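Local coordinates for Serine/threonine protein kinase (Mycobacterium tuberculosis, PDB 4ESQ) that probably phosphorylates serine and threonine residues of target proteins using ATP, and is represented here by its extracellular sensor domain, at residues A[60-65]-A[166-171]; A[80-85]-A[151-156]; A[12-17]-A[69-74]; A[108-113]-A[141-146]; A[21-26]-A[177-182]. One frame throughout, in Å; residues are numbered along the deposited sequence.

Contact 1: A[60-65]-A[166-171]; sequences PVYAGT and VVDVNA
Tyr62, at the end of the short helix 59-62, and Asp168, on strand 165-173 of the central antiparallel sheet, meet in a buried polar contact between a helical turn and a sheet face. Their side chains come from opposite directions. The phenol OH of Tyr62 donates to Asp168 OD2 across 2.7 Å, and OD2 lies at the edge of the tyrosine ring. From the acid's side the hydroxyl stands above the carboxylate plane, 43° out of it. With CG anti to the backbone N (chi1 -160°), Asp168 swings its carboxylate out from the strand toward helix 59-62. OD2 also accepts from the backbone N of Ser57, while OD1 forms a salt bridge with Arg157, so both oxygens of a buried acid are satisfied. The Arg157 guanidinium probably offsets the negative charge and favours the ionised carboxylate. Tyrosine suits its place because it carries a donor at the far end of a rigid apolar ring, and that ring also stacks on Phe102 of helix 96-111. The Val166 CG1 methyl lies against the hydroxyl, 3.9 Å from Tyr62 OH. Behind the ring a type II turn runs from Tyr62 to Thr65, with Gly64 at a positive phi (83°) that favours glycine. Tyr62 O takes two donors there, Thr65 N at 3.1 Å and Thr65 OG1 at 2.7 Å. Val167 points to the opposite sheet face, where Ile187 of helix 179-192 packs. The Tyr62-Asp168 bond is thus one buried polar link within a sheet flanked by helices on both faces, the layered alpha/beta architecture of this PknH-like extracellular domain.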
# COMPACT_ATOMS: atom_id res chain seq x y z
N PRO A 60 3.12 -6.73 -11.72
CA PRO A 60 4.43 -6.48 -12.33
C PRO A 60 5.51 -6.12 -11.30
O PRO A 60 6.70 -6.29 -11.53
CB PRO A 60 4.17 -5.28 -13.25
CG PRO A 60 2.72 -5.36 -13.57
CD PRO A 60 2.07 -5.87 -12.31
N VAL A 61 5.06 -5.62 -10.16
CA VAL A 61 5.96 -5.23 -9.10
C VAL A 61 6.40 -6.44 -8.27
O VAL A 61 7.58 -6.57 -7.93
CB VAL A 61 5.29 -4.18 -8.20
CG1 VAL A 61 6.21 -3.81 -7.03
CG2 VAL A 61 4.91 -2.94 -9.03
N TYR A 62 5.46 -7.33 -7.96
CA TYR A 62 5.76 -8.48 -7.09
C TYR A 62 6.21 -9.73 -7.85
O TYR A 62 6.72 -10.68 -7.24
CB TYR A 62 4.54 -8.82 -6.25
CG TYR A 62 4.36 -7.97 -5.01
CD1 TYR A 62 4.91 -8.36 -3.80
CD2 TYR A 62 3.62 -6.79 -5.05
CE1 TYR A 62 4.74 -7.60 -2.66
CE2 TYR A 62 3.45 -6.02 -3.90
CZ TYR A 62 4.01 -6.44 -2.71
OH TYR A 62 3.86 -5.70 -1.58
N ALA A 63 5.98 -9.75 -9.16
CA ALA A 63 6.37 -10.90 -9.96
C ALA A 63 7.86 -11.18 -9.77
O ALA A 63 8.69 -10.27 -9.83
CB ALA A 63 6.06 -10.65 -11.42
N GLY A 64 8.19 -12.45 -9.53
CA GLY A 64 9.59 -12.84 -9.39
C GLY A 64 10.22 -12.63 -8.02
O GLY A 64 11.38 -13.00 -7.82
N THR A 65 9.48 -12.06 -7.08
CA THR A 65 10.04 -11.75 -5.76
C THR A 65 9.99 -12.89 -4.75
O THR A 65 10.55 -12.78 -3.65
CB THR A 65 9.31 -10.58 -5.11
OG1 THR A 65 7.94 -10.96 -4.90
CG2 THR A 65 9.38 -9.34 -6.01
N VAL A 166 5.44 -8.63 4.29
CA VAL A 166 5.50 -7.25 3.82
C VAL A 166 4.13 -6.59 3.96
O VAL A 166 3.11 -7.17 3.63
CB VAL A 166 5.96 -7.18 2.35
CG1 VAL A 166 5.76 -5.76 1.80
CG2 VAL A 166 7.42 -7.63 2.23
N VAL A 167 4.13 -5.37 4.48
CA VAL A 167 2.91 -4.62 4.71
C VAL A 167 2.87 -3.55 3.64
O VAL A 167 3.84 -2.81 3.47
CB VAL A 167 2.93 -4.00 6.11
CG1 VAL A 167 1.68 -3.18 6.38
CG2 VAL A 167 3.08 -5.11 7.14
N ASP A 168 1.77 -3.47 2.88
CA ASP A 168 1.73 -2.63 1.69
C ASP A 168 0.43 -1.85 1.69
O ASP A 168 -0.64 -2.44 1.49
CB ASP A 168 1.81 -3.53 0.45
CG ASP A 168 2.25 -2.79 -0.80
OD1 ASP A 168 2.45 -1.57 -0.74
OD2 ASP A 168 2.39 -3.46 -1.86
N VAL A 169 0.51 -0.54 1.92
CA VAL A 169 -0.68 0.27 2.18
C VAL A 169 -0.78 1.54 1.33
O VAL A 169 0.21 2.26 1.14
CB VAL A 169 -0.71 0.70 3.66
CG1 VAL A 169 -1.93 1.58 3.96
CG2 VAL A 169 -0.70 -0.54 4.58
N ASN A 170 -1.98 1.82 0.83
CA ASN A 170 -2.26 3.07 0.12
C ASN A 170 -3.45 3.70 0.80
O ASN A 170 -4.51 3.07 0.93
CB ASN A 170 -2.57 2.78 -1.35
CG ASN A 170 -2.41 4.01 -2.24
OD1 ASN A 170 -1.83 5.02 -1.84
ND2 ASN A 170 -2.92 3.93 -3.46
N ALA A 171 -3.28 4.93 1.30
CA ALA A 171 -4.36 5.61 2.00
C ALA A 171 -4.58 6.97 1.35
O ALA A 171 -3.64 7.77 1.25
CB ALA A 171 -4.03 5.77 3.48

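Contact 2: A[80-85]-A[151-156]; sequences DNYEHW and EGWECQ
Trp153, just before strand 154-162, reaches Tyr82 and Glu83 in the loop leading to strand 84-92, and Trp85 on that strand. The two strands are not neighbours in the antiparallel sheet: strand 165-173 runs between them, and the indole passes Cys172 of that middle strand. The packed part is the benzene end of Trp153. Its CH2 comes within 4.0 Å of Tyr82 CE1, at the edge of the phenol ring, and the phenol and the indole run nearly perpendicular to one another. Its CZ2 meets Trp85 CB at 4.2 Å, so the second tryptophan contributes its methylene while its own indole leads away toward Ile74 and Ser76. With CG anti to the backbone N (chi1 -173°), the Trp153 indole is carried across the sheet. A tryptophan suits a bridge of this length because it is long, flat and rigid; Tyr174 meets it edge-to-face. Close by, the disulfide between Cys155 and Cys172 ties strand 154-162 to the middle strand. The outer side is looser. The side chains of exposed Glu83 and of His84 turn away from the tryptophan, and His84 ND1 bonds to Glu77 instead. Gly152 has the positive phi (87°) that glycine tolerates in the loop before Trp153. A buffer molecule, probably from the crystallisation liquor, lies about 4 Å from the Trp153 side chain and is hydrogen-bonded to Tyr82 O, consistent with this surface forming part of a pocket. Glu83 nevertheless contributes its backbone to the closest approach between the segments: Trp153 CZ3 stands 3.5 Å from Glu83 O.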
# COMPACT_ATOMS: atom_id res chain seq x y z
N ASP A 80 -19.95 7.17 -4.93
CA ASP A 80 -18.92 7.46 -5.92
C ASP A 80 -17.98 8.59 -5.51
O ASP A 80 -16.92 8.77 -6.10
CB ASP A 80 -19.55 7.80 -7.27
CG ASP A 80 -20.47 6.71 -7.79
OD1 ASP A 80 -19.96 5.62 -8.12
OD2 ASP A 80 -21.69 6.95 -7.87
N ASN A 81 -18.39 9.35 -4.50
CA ASN A 81 -17.59 10.49 -4.05
C ASN A 81 -17.17 10.37 -2.59
O ASN A 81 -17.34 11.30 -1.80
CB ASN A 81 -18.36 11.79 -4.29
CG ASN A 81 -18.63 12.05 -5.76
OD1 ASN A 81 -17.70 12.14 -6.57
ND2 ASN A 81 -19.90 12.14 -6.12
N TYR A 82 -16.61 9.21 -2.24
CA TYR A 82 -16.13 8.95 -0.89
C TYR A 82 -15.04 9.93 -0.49
O TYR A 82 -14.23 10.35 -1.32
CB TYR A 82 -15.57 7.52 -0.80
CG TYR A 82 -14.74 7.13 -2.01
CD1 TYR A 82 -13.39 7.45 -2.09
CD2 TYR A 82 -15.31 6.43 -3.07
CE1 TYR A 82 -12.64 7.09 -3.19
CE2 TYR A 82 -14.57 6.06 -4.17
CZ TYR A 82 -13.23 6.39 -4.22
OH TYR A 82 -12.50 6.03 -5.33
N GLU A 83 -15.00 10.28 0.80
CA GLU A 83 -13.98 11.19 1.32
C GLU A 83 -12.65 10.48 1.59
O GLU A 83 -11.60 11.13 1.61
CB GLU A 83 -14.46 11.88 2.60
CG GLU A 83 -15.63 12.85 2.39
CD GLU A 83 -15.21 14.14 1.70
OE1 GLU A 83 -14.07 14.61 1.92
OE2 GLU A 83 -16.03 14.69 0.93
N HIS A 84 -12.71 9.17 1.81
CA HIS A 84 -11.52 8.40 2.20
C HIS A 84 -11.48 7.06 1.47
O HIS A 84 -12.52 6.48 1.17
CB HIS A 84 -11.54 8.14 3.71
CG HIS A 84 -11.71 9.38 4.53
ND1 HIS A 84 -12.91 9.74 5.09
CD2 HIS A 84 -10.82 10.33 4.89
CE1 HIS A 84 -12.75 10.87 5.77
NE2 HIS A 84 -11.49 11.25 5.66
N TRP A 85 -10.28 6.56 1.21
CA TRP A 85 -10.12 5.30 0.49
C TRP A 85 -8.84 4.64 0.97
O TRP A 85 -7.79 5.28 1.01
CB TRP A 85 -10.04 5.59 -1.01
CG TRP A 85 -10.04 4.40 -1.92
CD1 TRP A 85 -11.13 3.82 -2.51
CD2 TRP A 85 -8.89 3.68 -2.39
NE1 TRP A 85 -10.72 2.76 -3.31
CE2 TRP A 85 -9.36 2.66 -3.25
CE3 TRP A 85 -7.51 3.79 -2.15
CZ2 TRP A 85 -8.49 1.75 -3.87
CZ3 TRP A 85 -6.66 2.89 -2.79
CH2 TRP A 85 -7.16 1.89 -3.63
N GLU A 151 -8.78 19.67 -6.83
CA GLU A 151 -9.40 18.84 -5.81
C GLU A 151 -8.53 18.77 -4.57
O GLU A 151 -9.01 18.95 -3.46
CB GLU A 151 -9.69 17.44 -6.34
CG GLU A 151 -10.84 17.38 -7.33
CD GLU A 151 -11.23 15.97 -7.69
OE1 GLU A 151 -10.41 15.05 -7.46
OE2 GLU A 151 -12.36 15.76 -8.19
N GLY A 152 -7.24 18.49 -4.75
CA GLY A 152 -6.34 18.31 -3.62
C GLY A 152 -6.32 16.88 -3.11
O GLY A 152 -5.81 16.61 -2.02
N TRP A 153 -6.90 15.96 -3.89
CA TRP A 153 -6.89 14.53 -3.58
C TRP A 153 -5.45 14.02 -3.56
O TRP A 153 -4.67 14.31 -4.47
CB TRP A 153 -7.70 13.75 -4.63
CG TRP A 153 -7.88 12.28 -4.33
CD1 TRP A 153 -7.21 11.23 -4.90
CD2 TRP A 153 -8.80 11.69 -3.39
NE1 TRP A 153 -7.65 10.04 -4.38
CE2 TRP A 153 -8.62 10.30 -3.44
CE3 TRP A 153 -9.74 12.22 -2.50
CZ2 TRP A 153 -9.36 9.42 -2.65
CZ3 TRP A 153 -10.48 11.35 -1.72
CH2 TRP A 153 -10.28 9.97 -1.79
N GLU A 154 -5.10 13.26 -2.52
CA GLU A 154 -3.74 12.75 -2.38
C GLU A 154 -3.76 11.34 -1.84
O GLU A 154 -4.77 10.90 -1.31
CB GLU A 154 -2.93 13.64 -1.43
CG GLU A 154 -2.67 15.03 -1.96
CD GLU A 154 -1.82 15.85 -1.00
OE1 GLU A 154 -2.29 16.12 0.13
OE2 GLU A 154 -0.69 16.23 -1.38
N CYS A 155 -2.65 10.63 -1.99
CA CYS A 155 -2.51 9.30 -1.38
C CYS A 155 -1.17 9.23 -0.68
O CYS A 155 -0.19 9.79 -1.15
CB CYS A 155 -2.57 8.20 -2.43
SG CYS A 155 -4.14 8.04 -3.29
N GLN A 156 -1.13 8.56 0.47
CA GLN A 156 0.16 8.18 1.03
C GLN A 156 0.36 6.69 0.86
O GLN A 156 -0.51 5.88 1.20
CB GLN A 156 0.28 8.55 2.51
CG GLN A 156 1.69 8.29 3.05
CD GLN A 156 1.78 8.38 4.56
OE1 GLN A 156 0.89 7.92 5.27
NE2 GLN A 156 2.88 8.96 5.07

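Contact 3: A[12-17]-A[69-74]; sequences ALLLNS and AINGLI
The carboxamide of Asn71 is the flat side chain that Leu14 touches, and it is met at its oxygen: Leu14 CD1 lies 3.4 Å from Asn71 OD1. The peptide after Gly72 is the second flat group, with Leu14 CD1 at 3.7 Å from Gly72 C. The same methyl then reaches Leu73, coming within 3.8 Å of Leu73 CG, while the other branch of Leu14, CD2, rests 3.8 Å from Asn71 O. One leucine tip therefore spans three consecutive residues of strand 69-76. Asn71 and Leu73 point toward the loop 12-17, whereas a side chain at Gly72 would point away, so Leu14 settles between its neighbours. Leu14 holds CG anti to its own carbonyl carbon (chi1 -59°), which turns CG toward the strand, so that both methyls reach it. It also packs on Gln88 and Val90 of the adjoining strand 84-92. The backbone of the loop is held separately: Leu15 N bonds to Gln88 OE1 and Leu14 O to Lys190 NZ, and Asn16 provides the N-cap of helix 17-24. The Leu14 methyls pack on Leu73 and on polar backbone and amide atoms without a directional bond, so the contact rests on shape and van der Waals packing, which a branched aliphatic side chain suits.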
# COMPACT_ATOMS: atom_id res chain seq x y z
N ALA A 12 -5.87 -12.11 9.27
CA ALA A 12 -5.93 -11.68 10.67
C ALA A 12 -5.02 -10.49 10.96
O ALA A 12 -5.10 -9.89 12.04
CB ALA A 12 -5.59 -12.84 11.60
N LEU A 13 -4.16 -10.14 10.00
CA LEU A 13 -3.22 -9.02 10.17
C LEU A 13 -3.78 -7.67 9.70
O LEU A 13 -3.25 -6.61 10.06
CB LEU A 13 -1.91 -9.30 9.44
CG LEU A 13 -1.23 -10.64 9.76
CD1 LEU A 13 -0.00 -10.80 8.89
CD2 LEU A 13 -0.87 -10.73 11.23
N LEU A 14 -4.83 -7.70 8.90
CA LEU A 14 -5.40 -6.46 8.39
C LEU A 14 -6.15 -5.71 9.48
O LEU A 14 -6.50 -6.27 10.52
CB LEU A 14 -6.31 -6.74 7.19
CG LEU A 14 -5.63 -7.43 6.00
CD1 LEU A 14 -6.62 -7.62 4.87
CD2 LEU A 14 -4.40 -6.65 5.51
N LEU A 15 -6.41 -4.43 9.24
CA LEU A 15 -7.15 -3.63 10.20
C LEU A 15 -8.64 -3.85 10.00
O LEU A 15 -9.12 -3.98 8.88
CB LEU A 15 -6.78 -2.15 10.05
CG LEU A 15 -5.30 -1.84 10.31
CD1 LEU A 15 -5.12 -0.35 10.46
CD2 LEU A 15 -4.82 -2.58 11.55
N ASN A 16 -9.38 -3.91 11.11
CA ASN A 16 -10.81 -4.09 11.02
C ASN A 16 -11.51 -2.76 10.70
O ASN A 16 -10.85 -1.72 10.60
CB ASN A 16 -11.37 -4.75 12.28
CG ASN A 16 -11.24 -3.87 13.52
OD1 ASN A 16 -11.41 -2.66 13.46
ND2 ASN A 16 -10.96 -4.50 14.67
N SER A 17 -12.83 -2.80 10.53
CA SER A 17 -13.56 -1.61 10.11
C SER A 17 -13.41 -0.44 11.08
O SER A 17 -13.28 0.71 10.66
CB SER A 17 -15.04 -1.94 9.86
OG SER A 17 -15.70 -2.33 11.05
N ALA A 69 1.89 -15.59 -0.89
CA ALA A 69 0.47 -15.30 -0.71
C ALA A 69 0.27 -13.82 -0.43
O ALA A 69 1.16 -13.16 0.09
CB ALA A 69 -0.11 -16.14 0.41
N ILE A 70 -0.90 -13.31 -0.78
CA ILE A 70 -1.26 -11.92 -0.50
C ILE A 70 -2.70 -11.87 0.01
O ILE A 70 -3.58 -12.59 -0.47
CB ILE A 70 -1.07 -11.02 -1.76
CG1 ILE A 70 -1.55 -9.57 -1.53
CG2 ILE A 70 -1.75 -11.63 -2.98
CD1 ILE A 70 -3.03 -9.32 -1.88
N ASN A 71 -2.94 -11.03 1.02
CA ASN A 71 -4.30 -10.79 1.48
C ASN A 71 -4.52 -9.30 1.68
O ASN A 71 -3.73 -8.63 2.34
CB ASN A 71 -4.58 -11.56 2.78
CG ASN A 71 -6.08 -11.70 3.07
OD1 ASN A 71 -6.67 -10.87 3.76
ND2 ASN A 71 -6.68 -12.76 2.55
N GLY A 72 -5.59 -8.78 1.09
CA GLY A 72 -5.85 -7.35 1.19
C GLY A 72 -7.32 -6.98 1.25
O GLY A 72 -8.20 -7.81 1.05
N LEU A 73 -7.56 -5.69 1.50
CA LEU A 73 -8.91 -5.13 1.54
C LEU A 73 -8.90 -3.69 1.06
O LEU A 73 -7.99 -2.92 1.38
CB LEU A 73 -9.45 -5.15 2.97
CG LEU A 73 -9.95 -6.45 3.58
CD1 LEU A 73 -10.27 -6.23 5.06
CD2 LEU A 73 -11.19 -6.97 2.81
N ILE A 74 -9.93 -3.31 0.31
CA ILE A 74 -10.10 -1.92 -0.08
C ILE A 74 -11.34 -1.41 0.62
O ILE A 74 -12.39 -2.05 0.57
CB ILE A 74 -10.24 -1.79 -1.59
CG1 ILE A 74 -8.87 -2.04 -2.24
CG2 ILE A 74 -10.76 -0.42 -1.95
CD1 ILE A 74 -8.91 -2.19 -3.73

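Contact 4: A[108-113]-A[141-146]; sequences DKWKNC and ITVIDT
Ile141, the first residue of its strand segment, lies over one face of the Trp110 indole. Its CG1 stands between the backbone N and the carbonyl carbon (chi1 54°), and the extended chain carries CD1 over the benzene ring of the indole. Ile141 CD1 sits 3.6 Å from the centroid of that Trp110 ring and 13° off its normal, a CH-pi contact over the face, while Ile141 CG1 is 3.6 Å from Trp110 CZ3. The ethyl arm of isoleucine is just long enough to lay its terminal methyl on the aromatic face. Thr142 turns its side chain away, toward Gln156 and Ala158 of strand 154-162, and offers only backbone: its CA lies at the edge of the indole, 4.1 Å from Trp110 CZ3. At Val143 the strand faces Trp110 again, and Val143 CG1 approaches Trp110 CE3 to 3.8 Å. This compact beta-branched residue touches Phe131 of strand 125-131 as well. Beyond it the segment leaves Trp110: Asp145 lies beside Leu54, Trp129 and Phe131, and Thr146 OG1 bonds to Glu154. Around the indole, Ala53 of helix 51-54, Val134 and Arg157 of strand 154-162 also pack, so the large ring system fills buried space between helix 96-111 and the sheet. Cys113 N bonds to Trp110 O at 2.9 Å, and the Cys113 side chain forms a disulfide that ties the segment after Trp110 to Cys50, just before helix 51-54. A helix laid on a sheet face, with a large side chain between them, is the packing of a layered alpha/beta fold such as this domain.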
# COMPACT_ATOMS: atom_id res chain seq x y z
N ASP A 108 14.57 1.42 -3.36
CA ASP A 108 15.33 1.88 -4.53
C ASP A 108 14.45 2.48 -5.61
O ASP A 108 14.76 3.52 -6.18
CB ASP A 108 16.16 0.77 -5.19
CG ASP A 108 16.59 1.13 -6.63
OD1 ASP A 108 17.56 1.91 -6.79
OD2 ASP A 108 15.96 0.66 -7.61
N LYS A 109 13.34 1.80 -5.90
CA LYS A 109 12.46 2.26 -6.96
C LYS A 109 11.77 3.55 -6.54
O LYS A 109 11.68 4.49 -7.34
CB LYS A 109 11.45 1.19 -7.35
CG LYS A 109 12.10 -0.04 -8.01
CD LYS A 109 11.07 -1.08 -8.40
CE LYS A 109 11.70 -2.17 -9.27
NZ LYS A 109 10.70 -3.21 -9.68
N TRP A 110 11.28 3.62 -5.30
CA TRP A 110 10.52 4.80 -4.90
C TRP A 110 11.40 6.05 -4.90
O TRP A 110 10.93 7.16 -5.19
CB TRP A 110 9.87 4.64 -3.53
CG TRP A 110 8.80 3.59 -3.43
CD1 TRP A 110 8.53 2.58 -4.32
CD2 TRP A 110 7.86 3.44 -2.36
NE1 TRP A 110 7.48 1.81 -3.86
CE2 TRP A 110 7.05 2.33 -2.66
CE3 TRP A 110 7.61 4.16 -1.18
CZ2 TRP A 110 6.01 1.90 -1.82
CZ3 TRP A 110 6.58 3.73 -0.35
CH2 TRP A 110 5.80 2.61 -0.67
N LYS A 111 12.67 5.88 -4.57
CA LYS A 111 13.59 7.01 -4.49
C LYS A 111 13.84 7.66 -5.85
O LYS A 111 14.17 8.84 -5.93
CB LYS A 111 14.90 6.61 -3.81
CG LYS A 111 14.72 6.38 -2.32
CD LYS A 111 15.99 5.93 -1.63
CE LYS A 111 15.70 5.54 -0.18
NZ LYS A 111 16.84 4.82 0.45
N ASN A 112 13.68 6.87 -6.91
CA ASN A 112 13.81 7.37 -8.27
C ASN A 112 12.52 8.01 -8.77
O ASN A 112 12.49 8.62 -9.85
CB ASN A 112 14.24 6.25 -9.22
CG ASN A 112 15.69 5.84 -9.01
OD1 ASN A 112 16.55 6.68 -8.72
ND2 ASN A 112 15.97 4.55 -9.16
N CYS A 113 11.44 7.87 -8.00
CA CYS A 113 10.17 8.52 -8.32
C CYS A 113 10.00 9.82 -7.54
O CYS A 113 9.22 10.68 -7.95
CB CYS A 113 9.01 7.57 -8.01
SG CYS A 113 9.13 6.01 -8.90
N ILE A 141 9.07 2.57 4.58
CA ILE A 141 9.15 3.68 3.64
C ILE A 141 7.75 4.25 3.39
O ILE A 141 6.77 3.52 3.36
CB ILE A 141 9.78 3.25 2.30
CG1 ILE A 141 9.03 2.05 1.72
CG2 ILE A 141 11.28 2.95 2.46
CD1 ILE A 141 9.54 1.60 0.37
N THR A 142 7.67 5.57 3.22
CA THR A 142 6.40 6.20 2.86
C THR A 142 6.65 7.27 1.81
O THR A 142 7.75 7.81 1.70
CB THR A 142 5.70 6.88 4.07
OG1 THR A 142 6.51 7.96 4.55
CG2 THR A 142 5.45 5.88 5.20
N VAL A 143 5.62 7.57 1.04
CA VAL A 143 5.68 8.68 0.10
C VAL A 143 4.27 9.15 -0.18
O VAL A 143 3.35 8.34 -0.25
CB VAL A 143 6.41 8.30 -1.23
CG1 VAL A 143 5.62 7.26 -2.01
CG2 VAL A 143 6.66 9.54 -2.09
N ILE A 144 4.10 10.46 -0.30
CA ILE A 144 2.80 11.04 -0.63
C ILE A 144 2.75 11.42 -2.10
O ILE A 144 3.68 12.03 -2.62
CB ILE A 144 2.51 12.26 0.26
CG1 ILE A 144 2.29 11.81 1.71
CG2 ILE A 144 1.27 13.00 -0.23
CD1 ILE A 144 2.25 12.95 2.68
N ASP A 145 1.69 11.02 -2.79
CA ASP A 145 1.51 11.44 -4.17
C ASP A 145 0.23 12.24 -4.31
O ASP A 145 -0.75 11.99 -3.62
CB ASP A 145 1.51 10.24 -5.13
CG ASP A 145 0.76 9.07 -4.58
OD1 ASP A 145 -0.33 9.29 -4.03
OD2 ASP A 145 1.28 7.94 -4.68
N THR A 146 0.25 13.22 -5.19
CA THR A 146 -0.83 14.19 -5.27
C THR A 146 -1.38 14.20 -6.68
O THR A 146 -0.63 14.35 -7.64
CB THR A 146 -0.29 15.59 -4.93
OG1 THR A 146 0.30 15.58 -3.62
CG2 THR A 146 -1.41 16.63 -4.99

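Contact 5: A[21-26]-A[177-182]; sequences NAVMGS and TNQAGQ
The Val23 and Gln179 side chains run antiparallel alongside one another, whereas Met24 lies nearly perpendicular to Gln179. Val23 CG1 touches the Gln179 backbone, 3.6 Å from Gln179 O, and flanks its CB. Met24, bent at chi2 and chi3, curls its thioether back so that SD lies 3.6 Å from Gln179 CB; the flexible methionine also meets His84 and Val86 of the sheet. Gln179 is itself bent (chi2 88°), so its aliphatic part packs while its amide turns aside. There Gln179 OE1 accepts from Thr177 N at 2.8 Å, on a lone pair in the carbonyl plane, and NE2 bonds to Gln175 O, fixing the rotation of the amide. Water completes the polar side. Val23 O receives two waters, one also bonded to Gln182 OE1 and the other the second main partner of Gln179 NE2, while a third donates to Met24 O and accepts only weakly from Gln179 NE2. The contact thus packs the C-terminal end of helix 17-24, closed by Gly25 with its positive phi (80°), against the N-terminal turn of helix 179-192, which has Asn178 as its N-cap, in the helical layer on one face of the sheet.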
# COMPACT_ATOMS: atom_id res chain seq x y z
N ASN A 21 -11.57 3.17 10.05
CA ASN A 21 -12.33 4.39 10.30
C ASN A 21 -11.59 5.34 11.23
O ASN A 21 -11.51 6.54 10.97
CB ASN A 21 -13.68 4.06 10.93
CG ASN A 21 -14.76 3.77 9.91
OD1 ASN A 21 -14.80 4.37 8.82
ND2 ASN A 21 -15.68 2.88 10.27
N ALA A 22 -11.04 4.79 12.31
CA ALA A 22 -10.36 5.59 13.32
C ALA A 22 -9.14 6.30 12.76
O ALA A 22 -8.88 7.46 13.07
CB ALA A 22 -9.98 4.72 14.52
N VAL A 23 -8.37 5.60 11.94
CA VAL A 23 -7.18 6.22 11.36
C VAL A 23 -7.59 7.32 10.38
O VAL A 23 -7.01 8.41 10.37
CB VAL A 23 -6.26 5.19 10.66
CG1 VAL A 23 -5.21 5.90 9.79
CG2 VAL A 23 -5.60 4.28 11.69
N MET A 24 -8.61 7.03 9.58
CA MET A 24 -8.96 7.92 8.47
C MET A 24 -9.85 9.10 8.87
O MET A 24 -10.03 10.04 8.09
CB MET A 24 -9.64 7.14 7.33
CG MET A 24 -8.74 6.12 6.62
SD MET A 24 -7.11 6.75 6.15
CE MET A 24 -7.56 7.92 4.87
N GLY A 25 -10.40 9.06 10.08
CA GLY A 25 -11.29 10.13 10.50
C GLY A 25 -12.69 9.96 9.94
O GLY A 25 -13.37 10.94 9.61
N SER A 26 -13.13 8.72 9.84
CA SER A 26 -14.45 8.39 9.31
C SER A 26 -15.23 7.55 10.30
O SER A 26 -14.68 7.05 11.28
CB SER A 26 -14.30 7.63 7.98
OG SER A 26 -15.55 7.33 7.40
N THR A 177 -1.78 13.10 5.81
CA THR A 177 -0.47 13.42 6.36
C THR A 177 0.33 12.15 6.59
O THR A 177 1.36 11.96 5.96
CB THR A 177 -0.55 14.22 7.67
OG1 THR A 177 -1.46 13.59 8.58
CG2 THR A 177 -1.02 15.66 7.38
N ASN A 178 -0.14 11.28 7.48
CA ASN A 178 0.58 10.03 7.72
C ASN A 178 -0.35 8.83 7.99
O ASN A 178 0.02 7.91 8.71
CB ASN A 178 1.57 10.20 8.88
CG ASN A 178 2.58 9.06 8.97
OD1 ASN A 178 3.13 8.62 7.96
ND2 ASN A 178 2.83 8.59 10.20
N GLN A 179 -1.54 8.84 7.39
CA GLN A 179 -2.49 7.75 7.63
C GLN A 179 -1.97 6.37 7.21
O GLN A 179 -2.22 5.36 7.88
CB GLN A 179 -3.84 8.04 6.95
CG GLN A 179 -4.65 9.17 7.60
CD GLN A 179 -4.30 10.54 7.04
OE1 GLN A 179 -3.21 10.75 6.50
NE2 GLN A 179 -5.23 11.48 7.17
N ALA A 180 -1.26 6.31 6.09
CA ALA A 180 -0.74 5.03 5.63
C ALA A 180 0.39 4.55 6.55
O ALA A 180 0.52 3.36 6.84
CB ALA A 180 -0.28 5.12 4.19
N GLY A 181 1.20 5.50 7.02
CA GLY A 181 2.22 5.17 7.99
C GLY A 181 1.59 4.62 9.26
O GLY A 181 2.11 3.67 9.85
N GLN A 182 0.47 5.20 9.68
CA GLN A 182 -0.19 4.71 10.89
C GLN A 182 -0.76 3.31 10.68
O GLN A 182 -0.67 2.44 11.55
CB GLN A 182 -1.35 5.62 11.27
CG GLN A 182 -0.96 6.94 11.84
CD GLN A 182 -2.20 7.67 12.29
OE1 GLN A 182 -2.74 8.50 11.57
NE2 GLN A 182 -2.68 7.32 13.48
O HOH W 1 -5.22 9.26 12.38
O HOH W 2 -7.08 11.01 9.75
O HOH W 3 -8.40 11.75 6.91

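In the fold
From the N terminus, contact 3 opens first at 12-17 and contact 5 at 21-26; contact 1 opens at 60-65, just before contact 3 closes on strand 69-76. Contact 3 therefore crosses both 5 and 1. Contact 2 opens at 80-85, leading into strand 84-92, and contact 4 at 108-113, toward the C-terminal end of helix 96-111. The four remaining contacts close in reverse order of opening, at 141-146, 151-156, 166-171 and 177-182, so that 4 lies within 2, 2 within 1 and 1 within 5. Contacts 1 and 4 join helices to one sheet face, contact 3 fastens the N-terminal loop, contact 2 spans three strands and contact 5 joins the first and last helices.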